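Local coordinates for protein phenolic acid decarboxylase (Sedimentibacter hydroxybenzoicus, PDB 7AE5) that catalyses the reversible, non-oxidative decarboxylation of 4-hydroxybenzoate and 3,4-dihydroxybenzoate, using prenylated FMN and manganese, at residues S415-C420 with K437-A442. Sequence-based numbering, arbitrary orientation.
With RB (rubidium ion), chain Q.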
ATOM      1  N   SER C 415      -6.204  -5.182  -7.195  1.00 34.13           N
ATOM      2  CA  SER C 415      -6.794  -4.399  -6.118  1.00 34.91           C
ATOM      3  C   SER C 415      -6.992  -5.267  -4.883  1.00 34.04           C
ATOM      4  O   SER C 415      -7.603  -6.337  -4.964  1.00 33.58           O
ATOM      5  CB  SER C 415      -8.127  -3.795  -6.556  1.00 36.60           C
ATOM      6  OG  SER C 415      -7.905  -2.690  -7.411  1.00 37.87           O
ATOM      7  N   ILE C 416      -6.495  -4.789  -3.747  1.00 36.63           N
ATOM      8  CA  ILE C 416      -6.586  -5.481  -2.466  1.00 36.26           C
ATOM      9  C   ILE C 416      -7.500  -4.665  -1.560  1.00 37.04           C
ATOM     10  O   ILE C 416      -7.183  -3.517  -1.226  1.00 37.60           O
ATOM     11  CB  ILE C 416      -5.198  -5.663  -1.831  1.00 36.04           C
ATOM     12  CG1 ILE C 416      -4.290  -6.492  -2.743  1.00 35.50           C
ATOM     13  CG2 ILE C 416      -5.309  -6.311  -0.475  1.00 36.21           C
ATOM     14  CD1 ILE C 416      -4.724  -7.926  -2.882  1.00 35.07           C
ATOM     15  N   ILE C 417      -8.628  -5.249  -1.158  1.00 34.59           N
ATOM     16  CA  ILE C 417      -9.664  -4.539  -0.408  1.00 35.35           C
ATOM     17  C   ILE C 417      -9.896  -5.262   0.914  1.00 35.14           C
ATOM     18  O   ILE C 417     -10.334  -6.419   0.924  1.00 34.78           O
ATOM     19  CB  ILE C 417     -10.969  -4.431  -1.209  1.00 35.92           C
ATOM     20  CG1 ILE C 417     -10.684  -3.913  -2.619  1.00 36.37           C
ATOM     21  CG2 ILE C 417     -11.956  -3.517  -0.499  1.00 36.72           C
ATOM     22  CD1 ILE C 417     -11.635  -4.444  -3.666  1.00 36.60           C
ATOM     23  N   GLU C 418      -9.636  -4.572   2.021  1.00 54.44           N
ATOM     24  CA  GLU C 418      -9.688  -5.170   3.349  1.00 54.44           C
ATOM     25  C   GLU C 418     -11.075  -5.045   3.976  1.00 54.89           C
ATOM     26  O   GLU C 418     -11.894  -4.208   3.587  1.00 55.34           O
ATOM     27  CB  GLU C 418      -8.658  -4.516   4.270  1.00 54.59           C
ATOM     28  CG  GLU C 418      -7.221  -4.683   3.823  1.00 54.30           C
ATOM     29  CD  GLU C 418      -6.236  -4.384   4.933  1.00 54.58           C
ATOM     30  OE1 GLU C 418      -6.684  -4.077   6.060  1.00 54.91           O
ATOM     31  OE2 GLU C 418      -5.014  -4.458   4.679  1.00 54.57           O
ATOM     32  N   ASN C 419     -11.321  -5.906   4.967  1.00 39.60           N
ATOM     33  CA  ASN C 419     -12.503  -5.828   5.830  1.00 40.06           C
ATOM     34  C   ASN C 419     -13.804  -5.962   5.040  1.00 40.22           C
ATOM     35  O   ASN C 419     -14.790  -5.272   5.307  1.00 40.75           O
ATOM     36  CB  ASN C 419     -12.495  -4.540   6.655  1.00 40.52           C
ATOM     37  CG  ASN C 419     -13.061  -4.741   8.040  1.00 40.87           C
ATOM     38  OD1 ASN C 419     -12.808  -5.762   8.681  1.00 40.76           O
ATOM     39  ND2 ASN C 419     -13.830  -3.766   8.516  1.00 41.39           N
ATOM     40  N   CYS C 420     -13.807  -6.858   4.070  1.00 35.38           N
ATOM     41  CA  CYS C 420     -14.979  -7.221   3.292  1.00 35.40           C
ATOM     42  C   CYS C 420     -15.629  -8.461   3.881  1.00 35.30           C
ATOM     43  O   CYS C 420     -15.043  -9.142   4.728  1.00 35.25           O
ATOM     44  CB  CYS C 420     -14.575  -7.457   1.837  1.00 34.92           C
ATOM     45  SG  CYS C 420     -14.075  -5.955   0.979  1.00 35.35           S
ATOM     46  N   LYS C 437     -10.411  -8.911  -0.143  1.00 39.34           N
ATOM     47  CA  LYS C 437     -10.692  -9.323  -1.511  1.00 39.92           C
ATOM     48  C   LYS C 437      -9.534  -8.972  -2.435  1.00 35.72           C
ATOM     49  O   LYS C 437      -8.792  -8.012  -2.205  1.00 30.40           O
ATOM     50  CB  LYS C 437     -11.972  -8.660  -2.021  1.00 36.17           C
ATOM     51  CG  LYS C 437     -13.189  -8.863  -1.134  1.00 38.72           C
ATOM     52  CD  LYS C 437     -13.682 -10.297  -1.160  1.00 45.55           C
ATOM     53  CE  LYS C 437     -15.064 -10.412  -0.534  1.00 45.49           C
ATOM     54  NZ  LYS C 437     -15.548 -11.819  -0.499  1.00 48.52           N
ATOM     55  N   MET C 438      -9.389  -9.763  -3.497  1.00 43.17           N
ATOM     56  CA  MET C 438      -8.389  -9.519  -4.530  1.00 39.95           C
ATOM     57  C   MET C 438      -9.073  -9.511  -5.887  1.00 39.17           C
ATOM     58  O   MET C 438      -9.624 -10.530  -6.316  1.00 43.31           O
ATOM     59  CB  MET C 438      -7.273 -10.567  -4.495  1.00 43.07           C
ATOM     60  CG  MET C 438      -6.032 -10.136  -5.262  1.00 38.82           C
ATOM     61  SD  MET C 438      -4.733 -11.380  -5.406  1.00 40.99           S
ATOM     62  CE  MET C 438      -5.515 -12.808  -4.671  1.00 47.61           C
ATOM     63  N   ILE C 439      -9.042  -8.361  -6.552  1.00 33.68           N
ATOM     64  CA  ILE C 439      -9.570  -8.200  -7.901  1.00 32.21           C
ATOM     65  C   ILE C 439      -8.392  -8.080  -8.856  1.00 31.45           C
ATOM     66  O   ILE C 439      -7.484  -7.272  -8.629  1.00 28.77           O
ATOM     67  CB  ILE C 439     -10.486  -6.969  -8.007  1.00 28.00           C
ATOM     68  CG1 ILE C 439     -11.648  -7.072  -7.020  1.00 28.53           C
ATOM     69  CG2 ILE C 439     -11.000  -6.804  -9.427  1.00 27.03           C
ATOM     70  CD1 ILE C 439     -12.490  -5.815  -6.962  1.00 24.86           C
ATOM     71  N   ILE C 440      -8.406  -8.879  -9.918  1.00 31.11           N
ATOM     72  CA  ILE C 440      -7.340  -8.884 -10.915  1.00 31.00           C
ATOM     73  C   ILE C 440      -7.960  -8.554 -12.264  1.00 29.70           C
ATOM     74  O   ILE C 440      -8.807  -9.304 -12.765  1.00 31.20           O
ATOM     75  CB  ILE C 440      -6.606 -10.233 -10.962  1.00 35.26           C
ATOM     76  CG1 ILE C 440      -6.017 -10.568  -9.592  1.00 36.55           C
ATOM     77  CG2 ILE C 440      -5.506 -10.208 -12.010  1.00 34.60           C
ATOM     78  CD1 ILE C 440      -5.363 -11.925  -9.531  1.00 40.86           C
ATOM     79  N   ASP C 441      -7.536  -7.436 -12.854  1.00 42.39           N
ATOM     80  CA  ASP C 441      -8.066  -6.981 -14.138  1.00 41.97           C
ATOM     81  C   ASP C 441      -7.122  -7.433 -15.253  1.00 43.74           C
ATOM     82  O   ASP C 441      -6.272  -6.683 -15.743  1.00 43.43           O
ATOM     83  CB  ASP C 441      -8.266  -5.466 -14.127  1.00 39.87           C
ATOM     84  CG  ASP C 441      -8.658  -4.917 -15.488  1.00 40.87           C
ATOM     85  OD1 ASP C 441      -9.200  -5.690 -16.306  1.00 42.27           O
ATOM     86  OD2 ASP C 441      -8.436  -3.712 -15.736  1.00 40.82           O
ATOM     87  N   ALA C 442      -7.306  -8.691 -15.672  1.00 34.99           N
ATOM     88  CA  ALA C 442      -6.549  -9.292 -16.765  1.00 36.92           C
ATOM     89  C   ALA C 442      -7.118  -8.941 -18.134  1.00 37.03           C
ATOM     90  O   ALA C 442      -7.002  -9.742 -19.071  1.00 38.83           O
ATOM     91  CB  ALA C 442      -6.485 -10.811 -16.593  1.00 39.84           C
TER
HETATM   92 RB    RB Q 501      -5.484  -5.114 -17.456  1.00 48.64          RB
HETATM   93  O   HOH W   1      -6.926  -3.148 -17.716  1.00 33.84           O
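Ile-416 and Met-438 form a non-hydrogen-bonded antiparallel pair; their side chains leave the same face of the sheet and travel together, the CD1 methyl of Ile-416 resting against CG of Met-438 at 3.5 Å. Met-438 stretches out from its CB, chi1 -163° setting CG opposite the main-chain N, and its thioether end continues past Ile-416. On the other face, Ile-417 slants across its diagonal neighbour Ile-439, and their CD1 methyls meet at 3.7 Å. Past the corner at Asn-419, Cys-420 turns back over Lys-437: its CB sits 3.6 Å from Lys-437 CG, and its SG touches the same methylene. Lys-437 bends at chi2 (-70°), carrying its buried ammonium to the carbonyl oxygens of Ser-382, Met-379 and Pro-421 and to His-435 ND1. In the mixed sheet of the UbiD C-terminal domain, 415-418 lies on one of the two outer strands within the chain, and 437-441 separates it from 384-388. Two reciprocal pairs of backbone bonds join them, Ser-415 with Ile-439 and Ile-417 with Lys-437; the longest is Ile-417 N to Lys-437 O, 3.0 Å. Between these, Met-438 CA makes a CA-H...O contact of 3.3 Å to Ser-415 O. Beyond the pairing, Asp-441 binds a rubidium ion through its carbonyl O at 2.5 Å, and its OD2 accepts a hydrogen bond from a water that also ligates the ion; Asp-413 OD1 and the backbone carbonyls of Arg-407 and Thr-443 are further ligands.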